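Local atomic coordinates of YjbQ family protein (Sulfolobus tokodaii, PDB entry 1VE0), a protein that is of uncharacterised function but binds zinc and belongs to the UPF0047 (YjbQ) family. Residues F16-D20 with M58-L62; I32-I36 with K130-E134. All blocks are in the same frame, centred on the assembly; numbering follows the deposited sequence.

Interaction 1. Residues F16-D20 with M58-L62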
loop_
_atom_site.group_PDB
_atom_site.type_symbol
_atom_site.label_atom_id
_atom_site.label_comp_id
_atom_site.label_asym_id
_atom_site.label_seq_id
_atom_site.Cartn_x
_atom_site.Cartn_y
_atom_site.Cartn_z
ATOM N N PHE A 16 -20.047 7.438 2.563
ATOM C CA PHE A 16 -18.701 7.529 3.141
ATOM C C PHE A 16 -18.817 7.038 4.574
ATOM O O PHE A 16 -19.627 7.542 5.345
ATOM C CB PHE A 16 -18.209 8.975 3.121
ATOM C CG PHE A 16 -17.785 9.444 1.758
ATOM C CD1 PHE A 16 -16.456 9.337 1.354
ATOM C CD2 PHE A 16 -18.720 9.942 0.859
ATOM C CE1 PHE A 16 -16.069 9.721 0.068
ATOM C CE2 PHE A 16 -18.341 10.325 -0.430
ATOM C CZ PHE A 16 -17.015 10.211 -0.822
ATOM N N ASP A 17 -18.017 6.045 4.934
ATOM C CA ASP A 17 -18.086 5.496 6.279
ATOM C C ASP A 17 -16.722 4.928 6.655
ATOM O O ASP A 17 -15.899 4.622 5.784
ATOM C CB ASP A 17 -19.144 4.391 6.318
ATOM C CG ASP A 17 -19.647 4.102 7.715
ATOM O OD1 ASP A 17 -19.295 4.855 8.653
ATOM O OD2 ASP A 17 -20.412 3.122 7.866
ATOM N N SER A 18 -16.477 4.815 7.949
ATOM C CA SER A 18 -15.215 4.269 8.431
ATOM C C SER A 18 -15.544 3.347 9.597
ATOM O O SER A 18 -16.239 3.726 10.535
ATOM C CB SER A 18 -14.258 5.392 8.849
ATOM O OG SER A 18 -14.903 6.372 9.639
ATOM N N ILE A 19 -15.052 2.121 9.520
ATOM C CA ILE A 19 -15.346 1.141 10.550
ATOM C C ILE A 19 -14.105 0.469 11.097
ATOM O O ILE A 19 -13.293 -0.037 10.328
ATOM C CB ILE A 19 -16.275 0.046 9.985
ATOM C CG1 ILE A 19 -17.612 0.669 9.559
ATOM C CG2 ILE A 19 -16.474 -1.062 11.018
ATOM C CD1 ILE A 19 -18.565 -0.319 8.900
ATOM N N ASP A 20 -13.983 0.453 12.425
ATOM C CA ASP A 20 -12.861 -0.192 13.102
ATOM C C ASP A 20 -13.158 -1.695 13.071
ATOM O O ASP A 20 -14.102 -2.151 13.713
ATOM C CB ASP A 20 -12.774 0.301 14.550
ATOM C CG ASP A 20 -11.538 -0.212 15.273
ATOM O OD1 ASP A 20 -11.023 -1.285 14.905
ATOM O OD2 ASP A 20 -11.091 0.458 16.228
HETATM N N MSE A 58 -11.620 9.530 12.481
HETATM C CA MSE A 58 -12.455 8.635 11.690
HETATM C C MSE A 58 -13.257 9.448 10.675
HETATM O O MSE A 58 -13.618 8.942 9.614
HETATM C CB MSE A 58 -13.372 7.820 12.602
HETATM C CG MSE A 58 -12.637 6.741 13.383
HETATM SE SE MSE A 58 -11.868 5.374 12.196
HETATM C CE MSE A 58 -13.391 4.159 12.228
ATOM N N LYS A 59 -13.520 10.715 10.995
ATOM C CA LYS A 59 -14.231 11.600 10.079
ATOM C C LYS A 59 -13.220 12.194 9.083
ATOM O O LYS A 59 -13.480 12.256 7.882
ATOM C CB LYS A 59 -14.910 12.747 10.837
ATOM C CG LYS A 59 -16.088 12.362 11.717
ATOM C CD LYS A 59 -16.698 13.632 12.299
ATOM C CE LYS A 59 -17.925 13.370 13.151
ATOM N NZ LYS A 59 -17.585 12.830 14.490
ATOM N N ASP A 60 -12.075 12.639 9.602
ATOM C CA ASP A 60 -11.007 13.222 8.784
ATOM C C ASP A 60 -10.590 12.350 7.587
ATOM O O ASP A 60 -10.391 12.865 6.484
ATOM C CB ASP A 60 -9.761 13.481 9.645
ATOM C CG ASP A 60 -9.957 14.600 10.659
ATOM O OD1 ASP A 60 -9.235 14.601 11.688
ATOM O OD2 ASP A 60 -10.818 15.479 10.428
ATOM N N PHE A 61 -10.440 11.040 7.796
ATOM C CA PHE A 61 -10.026 10.171 6.693
ATOM C C PHE A 61 -10.987 10.317 5.516
ATOM O O PHE A 61 -10.563 10.425 4.366
ATOM C CB PHE A 61 -9.981 8.686 7.112
ATOM C CG PHE A 61 -8.964 8.374 8.172
ATOM C CD1 PHE A 61 -7.648 8.826 8.058
ATOM C CD2 PHE A 61 -9.329 7.651 9.307
ATOM C CE1 PHE A 61 -6.711 8.568 9.060
ATOM C CE2 PHE A 61 -8.400 7.390 10.313
ATOM C CZ PHE A 61 -7.084 7.851 10.189
ATOM N N LEU A 62 -12.282 10.317 5.823
ATOM C CA LEU A 62 -13.327 10.433 4.817
ATOM C C LEU A 62 -13.382 11.827 4.205
ATOM O O LEU A 62 -13.431 11.971 2.985
ATOM C CB LEU A 62 -14.680 10.079 5.437
ATOM C CG LEU A 62 -14.678 8.696 6.093
ATOM C CD1 LEU A 62 -16.012 8.455 6.784
ATOM C CD2 LEU A 62 -14.405 7.640 5.029
#

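Interaction 2. Residues I32-I36 with K130-E134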
loop_
_atom_site.group_PDB
_atom_site.type_symbol
_atom_site.label_atom_id
_atom_site.label_comp_id
_atom_site.label_asym_id
_atom_site.label_seq_id
_atom_site.Cartn_x
_atom_site.Cartn_y
_atom_site.Cartn_z
ATOM N N ILE A 32 -2.988 -19.118 13.658
ATOM C CA ILE A 32 -1.617 -18.692 13.403
ATOM C C ILE A 32 -1.033 -18.087 14.685
ATOM O O ILE A 32 -1.655 -17.237 15.322
ATOM C CB ILE A 32 -1.561 -17.627 12.279
ATOM C CG1 ILE A 32 -2.029 -18.240 10.950
ATOM C CG2 ILE A 32 -0.154 -17.053 12.174
ATOM C CD1 ILE A 32 -1.131 -19.342 10.408
ATOM N N ASN A 33 0.161 -18.537 15.054
ATOM C CA ASN A 33 0.842 -18.063 16.252
ATOM C C ASN A 33 1.860 -16.955 15.980
ATOM O O ASN A 33 1.958 -15.988 16.737
ATOM C CB ASN A 33 1.535 -19.250 16.948
ATOM C CG ASN A 33 2.586 -18.808 17.952
ATOM O OD1 ASN A 33 3.736 -18.531 17.591
ATOM N ND2 ASN A 33 2.191 -18.723 19.219
ATOM N N ASN A 34 2.619 -17.100 14.900
ATOM C CA ASN A 34 3.637 -16.120 14.534
ATOM C C ASN A 34 3.614 -16.020 13.018
ATOM O O ASN A 34 3.739 -17.030 12.324
ATOM C CB ASN A 34 5.013 -16.602 15.007
ATOM C CG ASN A 34 6.151 -15.660 14.612
ATOM O OD1 ASN A 34 7.312 -16.073 14.564
ATOM N ND2 ASN A 34 5.833 -14.398 14.352
ATOM N N GLY A 35 3.449 -14.810 12.497
ATOM C CA GLY A 35 3.415 -14.677 11.052
ATOM C C GLY A 35 2.862 -13.367 10.554
ATOM O O GLY A 35 3.059 -12.327 11.179
ATOM N N ILE A 36 2.148 -13.424 9.431
ATOM C CA ILE A 36 1.595 -12.222 8.817
ATOM C C ILE A 36 0.122 -12.391 8.453
ATOM O O ILE A 36 -0.288 -13.423 7.935
ATOM C CB ILE A 36 2.381 -11.861 7.520
ATOM C CG1 ILE A 36 3.811 -11.429 7.869
ATOM C CG2 ILE A 36 1.666 -10.756 6.755
ATOM C CD1 ILE A 36 3.877 -10.151 8.689
ATOM N N LYS A 130 -6.217 -13.372 5.309
ATOM C CA LYS A 130 -5.426 -14.506 4.877
ATOM C C LYS A 130 -4.135 -14.436 5.668
ATOM O O LYS A 130 -3.308 -13.549 5.437
ATOM C CB LYS A 130 -5.144 -14.378 3.376
ATOM C CG LYS A 130 -4.458 -15.569 2.752
ATOM C CD LYS A 130 -5.350 -16.211 1.727
ATOM C CE LYS A 130 -4.635 -17.310 0.981
ATOM N NZ LYS A 130 -5.609 -18.135 0.239
ATOM N N SER A 131 -3.970 -15.360 6.609
ATOM C CA SER A 131 -2.781 -15.371 7.447
ATOM C C SER A 131 -1.845 -16.522 7.136
ATOM O O SER A 131 -2.278 -17.631 6.805
ATOM C CB SER A 131 -3.184 -15.427 8.922
ATOM O OG SER A 131 -4.115 -14.411 9.218
HETATM N N MSE A 132 -0.554 -16.248 7.252
HETATM C CA MSE A 132 0.469 -17.247 6.996
HETATM C C MSE A 132 1.551 -17.153 8.061
HETATM O O MSE A 132 1.898 -16.066 8.517
HETATM C CB MSE A 132 1.084 -17.055 5.595
HETATM C CG MSE A 132 0.155 -17.457 4.447
HETATM SE SE MSE A 132 0.974 -17.415 2.659
HETATM C CE MSE A 132 2.806 -17.761 3.159
ATOM N N GLY A 133 2.076 -18.306 8.460
ATOM C CA GLY A 133 3.124 -18.332 9.466
ATOM C C GLY A 133 3.097 -19.685 10.129
ATOM O O GLY A 133 2.702 -20.667 9.500
ATOM N N GLU A 134 3.488 -19.751 11.396
ATOM C CA GLU A 134 3.484 -21.029 12.098
ATOM C C GLU A 134 2.444 -21.009 13.208
ATOM O O GLU A 134 2.015 -19.902 13.576
ATOM C CB GLU A 134 4.865 -21.301 12.689
ATOM C CG GLU A 134 5.174 -20.431 13.879
ATOM C CD GLU A 134 6.587 -20.605 14.381
ATOM O OE1 GLU A 134 6.834 -20.235 15.553
ATOM O OE2 GLU A 134 7.441 -21.102 13.608
ATOM O OXT GLU A 134 2.073 -22.095 13.700
#

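Interaction 1. Residues F16-D20 with M58-L62
Ser-18 gives the one hydrogen bond between strand 17-20 and the 58-62 turn of helix 55-68: its OG donates to the carbonyl O of Met-58 at 2.9 Å. The hydroxyl comes in above the carbonyl plane, 41° out of it, instead of along a lone pair. With chi1 at 46°, OG is tucked between the backbone N and carbonyl carbon of its own residue, and from there it can meet a main-chain oxygen on the flank of the helix.

The remaining contacts are van der Waals packing, largely of helix side chains on the strand backbone, from two residues one turn apart. Met-58, a selenomethionine, bends at chi2 and chi3, which turns CE onto the strand backbone at Ser-18, near the N atoms of Ile-19 and Asp-20; CE is 3.3 Å from Ser-18 O, while SE passes beside the serine CB. Leu-62 lays both methyls on one side of the Asp-17 backbone, CD2 lying 3.5 Å from the Asp-17 O and CD1 3.6 Å from the Asp-17 N. The same CD1 approaches CB of Phe-16 at 4.3 Å, a looser touch.

Asp-17 forms a salt bridge with Arg-13; Asp-20 forms one with Arg-113 and a hydrogen bond with Thr-22. The Phe-16 ring forms a cation-pi pair with Lys-66.

The 58-62 part of helix 55-68 approaches strand 17-20 to 8.0 Å between axes, at 136° between their N-to-C directions. Within this chain the strand is an outer one of a three-stranded antiparallel sheet; its neighbour, strand 113-118, also touches the helix through Ile-115 and Leu-117, and Asp-60 reaches the backbone of the second subunit.

Interaction 2. Residues I32-I36 with K130-E134
The amide of Asn-33 and the side-chain carboxylate of Glu-134 run alongside each other in the same direction, their planes 31° apart; OD1 and OE1 stay 4.1 Å from each other. At the other end of Glu-134, O of its C-terminal carboxylate accepts two N-H groups. Asn-33 N, at 2.7 Å from it, arrives in the carbonyl plane, whereas Asn-34 N, at 3.2 Å, is tilted 28° from that plane. The return bond runs from Glu-134 N to Asn-34 O. With chi1 at 73°, the glutamate swings its CG over to CB of Asn-34, 4.0 Å away.

Further along, Ile-36 and Met-132 form a hydrogen-bonded pair through reciprocal N-H to O bonds and point to the same face of the sheet. Between this pair and the Asn-34/Glu-134 bonds, Gly-35 and Gly-133 face each other as a non-hydrogen-bonded pair, CA to CA 4.0 Å; a side chain on either would collide with the opposite backbone.

The apolar part belongs to Ile-32. Its CG1 packs against CB of Ser-131 at 3.7 Å, and CD1 lies 3.9 Å from the N of Gly-133, which places the side chain over the backbone from Ser-131 to Gly-133. An alanine here would lose CG1, CG2 and CD1 and would probably open a gap over Gly-133 and Ser-131, where Ile-4 and Ile-101 also meet this side chain.

Two successive residues, Asn-33 and Asn-34, opposite the single Glu-134 make a classic beta bulge, which leads into the antiparallel pairing of strands 35-41 and 124-133 inside the larger sheet.

Overall arrangement
Interactions 1 and 2 lie on opposite sides of the chain's centre, their centres 28 Å apart and their nearest atoms about 16 Å apart, without touching. Along the sequence their segments alternate, so the chain passes between the two regions repeatedly. Interaction 1 joins a helix to the three-stranded sheet, whereas interaction 2 pairs neighbouring strands of the five-stranded sheet near the C-terminus. Interaction 1 is the nearer of the two to the zinc sites, though not part of one: the side chain of Met-58 is about 12 Å from a bound zinc ion, and that of Phe-16 about 9 Å from that of the zinc ligand Asn-83. Interaction 2 lies away from these sites, yet both contacts touch the second subunit.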